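Local coordinates for glycosyl hydrolase family 2, TIM barrel domain protein (Parabacteroides merdae ATCC 43184, PDB 6DXU) that probably hydrolyses beta-glucuronides as a gut bacterial beta-glucuronidase of glycoside hydrolase family 2, at residues A79-V84 with G788-Q793. Residues are numbered along the deposited sequence; the frame is centred on the assembly and turned at random.
With NA (sodium ion), chain N; BCN (bicine), chain L.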
loop_
_atom_site.group_PDB
_atom_site.type_symbol
_atom_site.label_atom_id
_atom_site.label_comp_id
_atom_site.label_asym_id
_atom_site.label_seq_id
_atom_site.Cartn_x
_atom_site.Cartn_y
_atom_site.Cartn_z
ATOM N N ALA D 79 19.265 -31.300 0.868
ATOM C CA ALA D 79 20.430 -30.534 1.316
ATOM C C ALA D 79 21.727 -31.281 1.025
ATOM O O ALA D 79 22.730 -30.669 0.650
ATOM C CB ALA D 79 20.327 -30.213 2.805
ATOM N N VAL D 80 21.727 -32.605 1.181
ATOM C CA VAL D 80 22.935 -33.393 0.944
ATOM C C VAL D 80 22.870 -34.196 -0.340
ATOM O O VAL D 80 23.899 -34.767 -0.742
ATOM C CB VAL D 80 23.254 -34.328 2.133
ATOM C CG1 VAL D 80 23.606 -33.515 3.369
ATOM C CG2 VAL D 80 22.088 -35.277 2.427
ATOM N N ASP D 81 21.728 -34.237 -1.014
ATOM C CA ASP D 81 21.683 -34.905 -2.305
ATOM C C ASP D 81 22.733 -34.289 -3.212
ATOM O O ASP D 81 22.743 -33.063 -3.402
ATOM C CB ASP D 81 20.311 -34.804 -2.963
ATOM C CG ASP D 81 20.228 -35.658 -4.230
ATOM O OD1 ASP D 81 20.760 -35.227 -5.274
ATOM O OD2 ASP D 81 19.710 -36.794 -4.149
ATOM N N PRO D 82 23.634 -35.089 -3.784
ATOM C CA PRO D 82 24.784 -34.508 -4.489
ATOM C C PRO D 82 24.445 -33.846 -5.818
ATOM O O PRO D 82 25.310 -33.150 -6.364
ATOM C CB PRO D 82 25.706 -35.723 -4.707
ATOM C CG PRO D 82 24.749 -36.902 -4.788
ATOM C CD PRO D 82 23.691 -36.565 -3.735
ATOM N N ASP D 83 23.237 -34.013 -6.359
ATOM C CA ASP D 83 22.958 -33.583 -7.730
ATOM C C ASP D 83 21.987 -32.407 -7.830
ATOM O O ASP D 83 21.606 -32.027 -8.943
ATOM C CB ASP D 83 22.417 -34.763 -8.538
ATOM C CG ASP D 83 23.423 -35.908 -8.629
ATOM O OD1 ASP D 83 24.632 -35.619 -8.772
ATOM O OD2 ASP D 83 23.007 -37.080 -8.545
ATOM N N VAL D 84 21.584 -31.804 -6.712
ATOM C CA VAL D 84 20.602 -30.727 -6.754
ATOM C C VAL D 84 20.998 -29.624 -5.783
ATOM O O VAL D 84 21.623 -29.879 -4.748
ATOM C CB VAL D 84 19.177 -31.229 -6.414
ATOM C CG1 VAL D 84 18.686 -32.234 -7.456
ATOM C CG2 VAL D 84 19.132 -31.832 -5.013
ATOM N N GLY D 788 26.572 -43.263 4.322
ATOM C CA GLY D 788 25.194 -43.044 3.947
ATOM C C GLY D 788 25.082 -42.090 2.774
ATOM O O GLY D 788 24.229 -41.198 2.777
ATOM N N SER D 789 25.947 -42.247 1.769
ATOM C CA SER D 789 26.015 -41.316 0.652
ATOM C C SER D 789 26.090 -42.086 -0.660
ATOM O O SER D 789 26.955 -42.955 -0.817
ATOM C CB SER D 789 27.227 -40.379 0.791
ATOM O OG SER D 789 27.095 -39.505 1.914
ATOM N N ARG D 790 25.214 -41.740 -1.615
ATOM C CA ARG D 790 25.212 -42.452 -2.892
ATOM C C ARG D 790 26.300 -41.966 -3.826
ATOM O O ARG D 790 26.577 -42.635 -4.822
ATOM C CB ARG D 790 23.850 -42.340 -3.588
ATOM C CG ARG D 790 23.466 -40.949 -4.071
ATOM C CD ARG D 790 22.069 -40.973 -4.672
ATOM N NE ARG D 790 21.654 -39.649 -5.132
ATOM C CZ ARG D 790 22.006 -39.118 -6.296
ATOM N NH1 ARG D 790 22.769 -39.815 -7.136
ATOM N NH2 ARG D 790 21.591 -37.896 -6.633
ATOM N N LYS D 791 26.899 -40.811 -3.542
ATOM C CA LYS D 791 28.143 -40.373 -4.170
ATOM C C LYS D 791 29.085 -39.972 -3.047
ATOM O O LYS D 791 28.725 -39.142 -2.206
ATOM C CB LYS D 791 27.910 -39.206 -5.132
ATOM C CG LYS D 791 27.124 -39.603 -6.383
ATOM C CD LYS D 791 27.030 -38.460 -7.401
ATOM C CE LYS D 791 26.235 -38.915 -8.625
ATOM N NZ LYS D 791 26.093 -37.845 -9.629
ATOM N N VAL D 792 30.261 -40.591 -2.992
ATOM C CA VAL D 792 31.144 -40.417 -1.835
ATOM C C VAL D 792 32.568 -40.743 -2.264
ATOM O O VAL D 792 32.793 -41.667 -3.049
ATOM C CB VAL D 792 30.683 -41.296 -0.649
ATOM C CG1 VAL D 792 30.888 -42.804 -0.957
ATOM C CG2 VAL D 792 31.410 -40.900 0.647
ATOM N N GLN D 793 33.527 -39.975 -1.756
ATOM C CA GLN D 793 34.930 -40.306 -1.977
ATOM C C GLN D 793 35.287 -41.536 -1.159
ATOM O O GLN D 793 34.786 -41.725 -0.049
ATOM C CB GLN D 793 35.844 -39.139 -1.581
ATOM C CG GLN D 793 35.913 -37.998 -2.581
ATOM C CD GLN D 793 36.895 -36.923 -2.138
ATOM O OE1 GLN D 793 37.767 -37.187 -1.316
ATOM N NE2 GLN D 793 36.739 -35.699 -2.658
HETATM NA NA NA N . 22.331 -30.523 -2.392
HETATM N N1 BCN L . 39.487 -32.783 -0.980
HETATM C C1 BCN L . 40.370 -32.581 -2.113
HETATM C C2 BCN L . 40.144 -33.703 -3.125
HETATM O O21 BCN L . 39.479 -34.715 -2.786
HETATM O O22 BCN L . 40.623 -33.614 -4.288
HETATM C C3 BCN L . 40.300 -33.175 0.166
HETATM C C4 BCN L . 40.704 -34.650 0.084
HETATM O O4 BCN L . 39.566 -35.451 -0.089
HETATM C C5 BCN L . 38.843 -31.509 -0.661
HETATM C C6 BCN L . 37.448 -31.440 -1.282
HETATM O O6 BCN L . 37.009 -32.746 -1.552
HETATM O O HOH W 1 22.455 -27.785 -1.824
#
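A salt-bridge network on an Asx turn, formed by D81 and D83 with R790 and K791, joins the N-terminal sugar-binding domain to the start of the C-terminal edge strand 791-793 and the residue before it. It illustrates how one tight turn can offer two carboxylates to two basic side chains. D81 OD1 accepts a hydrogen bond from the backbone N of D83 at 3.0 Å, which closes the Asx turn, and another from R790 NH2 at 3.1 Å on its syn side, both donors arriving from the same face of the carboxylate. OD2 of D81 receives a weak bond from that NH2 and a hydrogen bond from N782 ND2. D83 spreads its oxygens over both bases: OD2 lies 2.5 Å from R790 NH2, a doubtfully short length, with NH2 above the carboxylate plane, while OD1 meets K791 NZ on the syn side at 2.8 Å. R790 NH2 thus bridges both acids, a shared donor that would probably favour their charged forms. With its chain straight from CG to NE, R790 brings the guanidinium over the turn, where P82 CG sits above the centre of one face. The same CG packs 3.8 Å from K791 CD, so it touches both basic chains. Beneath the turn, the carbonyl oxygens of D81 and V84 bind sodium at 2.8 and 2.5 Å, with D78 O and a water; further along the strand, Q793 NE2 donates weakly to bicine O21. Sodium ties the type I turn, D81 to V84, to its own loop; salt bridges and proline contacts join it to 788-793: an interdomain salt-bridge network built on an Asx turn.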